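PDB 4AK2: BT_4661 from Bacteroides thetaiotaomicron, which probably captures heparin and heparan sulphate at the cell surface as a SusE-like polysaccharide-binding protein, this chain being its ligand-binding domain. Local coordinates for residues L84-C89 against F115-D120; I248-Y253 against G266-P271. All coordinates share one frame; numbering follows the deposited sequence.

Contact 1: residues L84-C89 against F115-D120; sequences LKQGQC and FSMISD. With SGN (2-deoxy-6-O-sulfo-2-(sulfoamino)-alpha-D-glucopyranose), chain B; IDS (2-O-sulfo-alpha-L-idopyranuronic acid), chain C.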
loop_
_atom_site.group_PDB
_atom_site.type_symbol
_atom_site.label_atom_id
_atom_site.label_comp_id
_atom_site.label_asym_id
_atom_site.label_seq_id
_atom_site.Cartn_x
_atom_site.Cartn_y
_atom_site.Cartn_z
ATOM N N LEU A 84 -4.509 -10.858 9.689
ATOM C CA LEU A 84 -3.712 -9.640 9.580
ATOM C C LEU A 84 -3.312 -9.212 10.983
ATOM O O LEU A 84 -4.173 -9.113 11.852
ATOM C CB LEU A 84 -4.533 -8.531 8.885
ATOM C CG LEU A 84 -3.928 -7.122 8.735
ATOM C CD1 LEU A 84 -2.655 -7.204 7.904
ATOM C CD2 LEU A 84 -4.950 -6.194 8.096
ATOM N N LYS A 85 -2.029 -8.880 11.177
ATOM C CA LYS A 85 -1.519 -8.495 12.502
ATOM C C LYS A 85 -1.656 -7.014 12.808
ATOM O O LYS A 85 -1.554 -6.145 11.919
ATOM C CB LYS A 85 -0.084 -8.929 12.674
ATOM C CG LYS A 85 -0.016 -10.436 12.710
ATOM C CD LYS A 85 1.241 -10.890 13.423
ATOM C CE LYS A 85 1.295 -12.399 13.609
ATOM N NZ LYS A 85 2.666 -12.728 14.065
ATOM N N GLN A 86 -1.867 -6.709 14.071
ATOM C CA GLN A 86 -1.938 -5.326 14.514
ATOM C C GLN A 86 -0.666 -4.576 14.146
ATOM O O GLN A 86 0.439 -5.131 14.215
ATOM C CB GLN A 86 -2.062 -5.259 16.024
ATOM C CG GLN A 86 -3.302 -5.837 16.633
ATOM C CD GLN A 86 -3.183 -5.786 18.141
ATOM O OE1 GLN A 86 -2.916 -6.793 18.796
ATOM N NE2 GLN A 86 -3.315 -4.608 18.688
ATOM N N GLY A 87 -0.838 -3.363 13.648
ATOM C CA GLY A 87 0.274 -2.524 13.199
ATOM C C GLY A 87 0.681 -2.732 11.754
ATOM O O GLY A 87 1.619 -2.093 11.281
ATOM N N GLN A 88 -0.020 -3.623 11.047
ATOM C CA GLN A 88 0.324 -3.984 9.656
ATOM C C GLN A 88 -0.795 -3.624 8.671
ATOM O O GLN A 88 -1.963 -3.550 9.072
ATOM C CB GLN A 88 0.565 -5.512 9.544
ATOM C CG GLN A 88 1.772 -6.030 10.303
ATOM C CD GLN A 88 2.987 -5.528 9.569
ATOM O OE1 GLN A 88 3.142 -5.736 8.346
ATOM N NE2 GLN A 88 3.804 -4.803 10.267
ATOM N N CYS A 89 -0.420 -3.474 7.394
ATOM C CA CYS A 89 -1.394 -3.425 6.325
ATOM C C CYS A 89 -1.452 -4.740 5.585
ATOM O O CYS A 89 -0.476 -5.498 5.530
ATOM C CB CYS A 89 -1.037 -2.321 5.323
ATOM S SG CYS A 89 -1.188 -0.633 5.928
ATOM N N PHE A 115 -4.533 -2.481 10.004
ATOM C CA PHE A 115 -4.908 -2.841 11.384
ATOM C C PHE A 115 -4.102 -1.893 12.267
ATOM O O PHE A 115 -2.903 -2.106 12.481
ATOM C CB PHE A 115 -4.661 -4.315 11.667
ATOM C CG PHE A 115 -5.348 -4.866 12.898
ATOM C CD1 PHE A 115 -6.008 -4.060 13.853
ATOM C CD2 PHE A 115 -5.340 -6.248 13.088
ATOM C CE1 PHE A 115 -6.650 -4.630 14.963
ATOM C CE2 PHE A 115 -5.958 -6.822 14.193
ATOM C CZ PHE A 115 -6.612 -6.013 15.122
ATOM N N SER A 116 -4.737 -0.849 12.773
ATOM C CA SER A 116 -4.024 0.148 13.564
ATOM C C SER A 116 -3.754 -0.352 14.989
ATOM O O SER A 116 -4.343 -1.343 15.427
ATOM C CB SER A 116 -4.796 1.458 13.606
ATOM O OG SER A 116 -3.903 2.455 14.055
ATOM N N MET A 117 -2.864 0.338 15.712
ATOM C CA MET A 117 -2.569 0.000 17.094
ATOM C C MET A 117 -1.870 1.162 17.777
ATOM O O MET A 117 -1.324 2.052 17.113
ATOM C CB MET A 117 -1.672 -1.237 17.173
ATOM C CG MET A 117 -0.221 -0.998 16.786
ATOM S SD MET A 117 0.781 -2.489 16.843
ATOM C CE MET A 117 0.718 -2.895 18.586
ATOM N N ILE A 118 -1.882 1.137 19.105
ATOM C CA ILE A 118 -0.970 1.944 19.903
ATOM C C ILE A 118 0.267 1.066 20.140
ATOM O O ILE A 118 0.187 0.001 20.771
ATOM C CB ILE A 118 -1.627 2.404 21.218
ATOM C CG1 ILE A 118 -2.905 3.185 20.908
ATOM C CG2 ILE A 118 -0.639 3.236 22.042
ATOM C CD1 ILE A 118 -3.673 3.718 22.119
ATOM N N SER A 119 1.397 1.507 19.601
ATOM C CA SER A 119 2.671 0.774 19.703
ATOM C C SER A 119 3.542 1.349 20.837
ATOM O O SER A 119 3.017 2.054 21.693
ATOM C CB SER A 119 3.359 0.728 18.322
ATOM O OG SER A 119 3.425 2.001 17.731
ATOM N N ASP A 120 4.847 1.072 20.870
ATOM C CA ASP A 120 5.673 1.570 21.983
ATOM C C ASP A 120 5.589 3.092 22.107
ATOM O O ASP A 120 5.460 3.824 21.104
ATOM C CB ASP A 120 7.161 1.218 21.786
ATOM C CG ASP A 120 7.498 -0.221 22.108
ATOM O OD1 ASP A 120 6.630 -1.005 22.572
ATOM O OD2 ASP A 120 8.672 -0.593 21.865
HETATM C C1 SGN B . 7.196 -12.004 11.504
HETATM C C2 SGN B . 6.024 -11.297 12.194
HETATM C C3 SGN B . 6.157 -11.365 13.704
HETATM C C4 SGN B . 6.320 -12.824 14.121
HETATM C C5 SGN B . 7.475 -13.517 13.354
HETATM C C6 SGN B . 7.524 -15.001 13.562
HETATM N N2 SGN B . 5.947 -9.911 11.802
HETATM O O3 SGN B . 4.935 -10.893 14.279
HETATM O O4 SGN B . 6.734 -12.934 15.493
HETATM O O5 SGN B . 7.268 -13.355 11.932
HETATM O O6 SGN B . 6.241 -15.560 13.253
HETATM S S1 SGN B . 5.269 -9.439 10.430
HETATM O O1S SGN B . 6.211 -9.680 9.375
HETATM O O2S SGN B . 4.078 -10.235 10.329
HETATM O O3S SGN B . 5.046 -7.853 10.548
HETATM S S2 SGN B . 6.012 -17.044 13.708
HETATM O O4S SGN B . 6.169 -17.230 15.165
HETATM O O5S SGN B . 7.174 -17.911 13.031
HETATM O O6S SGN B . 4.705 -17.369 13.185
HETATM C C1 IDS C . 5.818 -13.697 16.299
HETATM C C2 IDS C . 6.564 -13.918 17.589
HETATM C C3 IDS C . 6.778 -12.650 18.408
HETATM C C4 IDS C . 5.600 -11.668 18.416
HETATM C C5 IDS C . 4.784 -11.695 17.130
HETATM C C6 IDS C . 3.438 -10.992 17.203
HETATM O O2 IDS C . 5.803 -14.848 18.379
HETATM O O3 IDS C . 7.977 -11.994 17.967
HETATM O O5 IDS C . 4.593 -13.006 16.601
HETATM O O6A IDS C . 2.435 -11.587 16.739
HETATM O O6B IDS C . 3.357 -9.849 17.714
HETATM S S IDS C . 6.413 -15.928 19.290
HETATM O O1S IDS C . 6.913 -16.954 18.368
HETATM O O2S IDS C . 7.539 -15.290 20.021
HETATM O O3S IDS C . 5.394 -16.414 20.244
HETATM O O HOH W 1 -4.966 -2.779 17.750
#
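Phe115 lies against the type II turn Lys85-Gln88. Phe115 CB sits 3.6 Å from Lys85 O, with Leu84 CD2 4.0 Å from the same Phe115 CB. Because CG is anti to the backbone N (chi1 -164°), the ring is carried alongside Leu84 and Gln86: Phe115 CD2 comes 3.3 Å from Leu84 O, which lies in the ring plane at its edge. Phe115 CZ ends 3.6 Å from Gln86 CG. That methylene stands over one ring face, toward the rim, in a CH-pi contact. The extended Gln86 chain continues past the ring to its amide, where NE2 donates to a water that in turn donates to Ser116 O. The backbones meet in a G1 beta bulge, Gly87 and Gln88 both facing Phe115: Gly87 N donates to Phe115 O (2.7 Å) on a bent path of 143°, while Phe115 N reaches Gln88 O (2.9 Å) almost straight. Met117 SD packs 3.7 Å from Gly87 CA. Lys85 CB points away from Phe115, and its extended chain takes NZ to the glycan, where it donates to O3 of the glucosamine and O6A of the iduronate. The bulge thus joins the loop between strands 79-82 and 89-98 to the end of strand 105-115, with Ile30 of strand 27-30 and the loop residue Leu36 also packing on Phe115.

Contact 2: residues I248-Y253 against G266-P271; sequences IGQITY and GARVSP. With NA (sodium ion), chain D; IDS (2-O-sulfo-alpha-L-idopyranuronic acid), chain E; SGN (2-deoxy-6-O-sulfo-2-(sulfoamino)-alpha-D-glucopyranose), chain F.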
loop_
_atom_site.group_PDB
_atom_site.type_symbol
_atom_site.label_atom_id
_atom_site.label_comp_id
_atom_site.label_asym_id
_atom_site.label_seq_id
_atom_site.Cartn_x
_atom_site.Cartn_y
_atom_site.Cartn_z
ATOM N N ILE A 248 4.974 -2.452 0.083
ATOM C CA ILE A 248 4.910 -2.269 1.525
ATOM C C ILE A 248 6.274 -2.558 2.149
ATOM O O ILE A 248 6.959 -3.498 1.661
ATOM C CB ILE A 248 3.758 -3.060 2.151
ATOM C CG1 ILE A 248 3.659 -2.802 3.653
ATOM C CG2 ILE A 248 3.917 -4.581 1.884
ATOM C CD1 ILE A 248 2.394 -3.371 4.287
ATOM N N GLY A 249 6.680 -1.803 3.153
ATOM C CA GLY A 249 7.925 -2.083 3.930
ATOM C C GLY A 249 7.695 -1.778 5.361
ATOM O O GLY A 249 6.855 -0.961 5.722
ATOM N N GLN A 250 8.437 -2.432 6.269
ATOM C CA GLN A 250 8.416 -2.083 7.664
ATOM C C GLN A 250 9.154 -0.788 7.893
ATOM O O GLN A 250 10.248 -0.562 7.337
ATOM C CB GLN A 250 9.055 -3.216 8.518
ATOM C CG GLN A 250 8.815 -2.951 9.984
ATOM C CD GLN A 250 9.654 -3.878 10.855
ATOM O OE1 GLN A 250 10.790 -3.530 11.176
ATOM N NE2 GLN A 250 9.120 -5.084 11.174
ATOM N N ILE A 251 8.544 0.028 8.759
ATOM C CA ILE A 251 9.079 1.343 9.141
ATOM C C ILE A 251 9.323 1.328 10.666
ATOM O O ILE A 251 8.526 0.750 11.420
ATOM C CB ILE A 251 8.088 2.474 8.738
ATOM C CG1 ILE A 251 7.938 2.514 7.220
ATOM C CG2 ILE A 251 8.552 3.831 9.250
ATOM C CD1 ILE A 251 6.741 3.368 6.750
ATOM N N THR A 252 10.463 1.862 11.091
ATOM C CA THR A 252 10.774 1.923 12.511
ATOM C C THR A 252 10.787 3.364 12.979
ATOM O O THR A 252 10.983 4.299 12.168
ATOM C CB THR A 252 12.109 1.234 12.847
ATOM O OG1 THR A 252 13.176 1.861 12.138
ATOM C CG2 THR A 252 12.026 -0.245 12.446
ATOM N N TYR A 253 10.599 3.580 14.269
ATOM C CA TYR A 253 10.608 4.958 14.790
ATOM C C TYR A 253 11.393 5.012 16.079
ATOM O O TYR A 253 11.661 3.986 16.716
ATOM C CB TYR A 253 9.193 5.519 14.992
ATOM C CG TYR A 253 8.342 4.748 15.978
ATOM C CD1 TYR A 253 8.451 4.989 17.358
ATOM C CD2 TYR A 253 7.359 3.863 15.533
ATOM C CE1 TYR A 253 7.658 4.308 18.268
ATOM C CE2 TYR A 253 6.566 3.164 16.438
ATOM C CZ TYR A 253 6.691 3.424 17.793
ATOM O OH TYR A 253 5.889 2.755 18.676
ATOM N N GLY A 266 8.602 -3.506 19.435
ATOM C CA GLY A 266 7.359 -2.747 19.660
ATOM C C GLY A 266 7.347 -1.373 18.989
ATOM O O GLY A 266 6.337 -0.674 19.056
ATOM N N ALA A 267 8.464 -0.962 18.379
ATOM C CA ALA A 267 8.549 0.328 17.673
ATOM C C ALA A 267 8.718 0.110 16.158
ATOM O O ALA A 267 9.436 0.846 15.492
ATOM C CB ALA A 267 9.696 1.154 18.264
ATOM N N ARG A 268 8.028 -0.922 15.645
ATOM C CA ARG A 268 8.078 -1.334 14.253
ATOM C C ARG A 268 6.682 -1.544 13.755
ATOM O O ARG A 268 5.893 -2.281 14.366
ATOM C CB ARG A 268 8.823 -2.651 14.131
ATOM C CG ARG A 268 10.204 -2.666 14.790
ATOM C CD ARG A 268 10.922 -3.975 14.529
ATOM N NE ARG A 268 12.141 -4.050 15.330
ATOM C CZ ARG A 268 12.793 -5.181 15.574
ATOM N NH1 ARG A 268 12.296 -6.323 15.098
ATOM N NH2 ARG A 268 13.886 -5.164 16.333
ATOM N N VAL A 269 6.395 -0.953 12.602
ATOM C CA VAL A 269 5.035 -0.998 12.012
ATOM C C VAL A 269 5.133 -1.020 10.505
ATOM O O VAL A 269 6.173 -0.606 9.942
ATOM C CB VAL A 269 4.171 0.206 12.493
ATOM C CG1 VAL A 269 3.663 -0.003 13.919
ATOM C CG2 VAL A 269 4.925 1.538 12.320
ATOM N N SER A 270 4.054 -1.416 9.831
ATOM C CA SER A 270 3.980 -1.261 8.382
ATOM C C SER A 270 2.675 -0.544 8.060
ATOM O O SER A 270 1.661 -1.142 7.693
ATOM C CB SER A 270 4.090 -2.605 7.655
ATOM O OG SER A 270 5.325 -3.280 7.981
ATOM N N PRO A 271 2.703 0.798 8.211
ATOM C CA PRO A 271 1.465 1.598 8.230
ATOM C C PRO A 271 1.008 2.125 6.869
ATOM O O PRO A 271 -0.051 2.789 6.801
ATOM C CB PRO A 271 1.893 2.767 9.148
ATOM C CG PRO A 271 3.340 3.016 8.749
ATOM C CD PRO A 271 3.896 1.573 8.634
HETATM NA NA NA D . 6.412 -5.033 5.977
HETATM C C1 IDS E . 11.749 -10.780 12.596
HETATM C C2 IDS E . 10.837 -9.635 12.240
HETATM C C3 IDS E . 10.031 -9.835 10.930
HETATM C C4 IDS E . 9.425 -11.229 10.852
HETATM C C5 IDS E . 10.554 -12.237 11.101
HETATM C C6 IDS E . 10.108 -13.650 10.885
HETATM O O2 IDS E . 10.008 -9.367 13.380
HETATM O O3 IDS E . 10.915 -9.636 9.817
HETATM O O4 IDS E . 8.407 -11.311 11.857
HETATM O O5 IDS E . 11.087 -12.023 12.413
HETATM O O6A IDS E . 9.661 -13.932 9.750
HETATM O O6B IDS E . 10.191 -14.477 11.811
HETATM S S IDS E . 9.340 -8.004 13.595
HETATM O O1S IDS E . 9.126 -7.950 15.047
HETATM O O2S IDS E . 10.277 -6.991 13.098
HETATM O O3S IDS E . 8.067 -8.024 12.814
HETATM C C1 SGN F . 16.893 -11.627 11.983
HETATM C C2 SGN F . 15.976 -12.798 11.580
HETATM C C3 SGN F . 14.571 -12.315 11.178
HETATM C C4 SGN F . 14.030 -11.426 12.310
HETATM C C5 SGN F . 15.014 -10.252 12.584
HETATM C C6 SGN F . 14.625 -9.279 13.698
HETATM N N2 SGN F . 16.625 -13.612 10.553
HETATM O O3 SGN F . 13.690 -13.421 10.953
HETATM O O4 SGN F . 12.907 -10.698 11.767
HETATM O O5 SGN F . 16.261 -10.843 12.991
HETATM O O6 SGN F . 14.542 -10.045 14.893
HETATM S S1 SGN F . 17.555 -14.849 10.987
HETATM O O1S SGN F . 18.504 -14.371 11.974
HETATM O O2S SGN F . 16.652 -15.851 11.461
HETATM O O3S SGN F . 18.309 -15.249 9.642
HETATM S S2 SGN F . 14.029 -9.349 16.173
HETATM O O4S SGN F . 12.616 -9.063 15.901
HETATM O O5S SGN F . 14.857 -7.992 16.289
HETATM O O6S SGN F . 14.159 -10.255 17.237
HETATM O O HOH W 2 4.313 -6.501 6.160
#
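Ile251 and Val269 form the hydrogen-bonded pair of an antiparallel beta ladder, strand 241-254 against the start of strand 268-276. Ile251 N donates to Val269 O at 2.7 Å and Val269 N returns to Ile251 O at 3.0 Å, both nearly straight; Tyr253 N to Ala267 O is longer, 3.2 Å, and bent to 153°. The tight part is the buried side of Ile251, Val269, Ala267 and Tyr253. Ala267 CB sits over one face of the Tyr253 ring in a CH-pi contact, the ring being brought there by a chi1 of 61° that places CG between the backbone N and carbonyl carbon. Asp120 O and Ser119 OG hold the Tyr253 hydroxyl. From the face it shares with Val269, Ile251 reaches CD1 to Pro271 CD. The Arg268 end is looser: the arginine is partly exposed, and beyond Gln250 and Thr252 CG2 its tip meets mainly sulfate oxygens. Its guanidinium presents an edge to two sulfates, NH1 donating to O2S of the 2-O-sulfate of another iduronate unit and O4S of the 6-O-sulfate of a further glucosamine, NH2 to O5S of the latter. Gln250, its OE1 bonded to Arg162, sends NE2 to the same iduronate O2S, which two donors therefore grip. In the modelled conformer, one of two, Ser270 OG lies 2.9 Å from a sodium ion that Asp163 O and a water also bind.

Overall arrangement
From the N terminus, the chain passes strand 79-82, makes the turn of contact 1, runs out and back through strands 89-98 and 105-115, and closes that loop where residues 115-120 return to the turn. Contact 2 opens only later, closing the shorter excursion between strands 241-254 and 268-276; the two are in series, neither nested nor crossed. Their centres lie 9 Å apart, and they touch directly: Cys89 SG packs against Ser270 O, and Gly87 shares a backbone hydrogen bond with Ser270. Contact 1 lies where strands 89-98 and 105-115 of the four-strand sheet meet loops, and contact 2 is part of the seven-strand sheet, so together they join the two sheets beside the bound glycan.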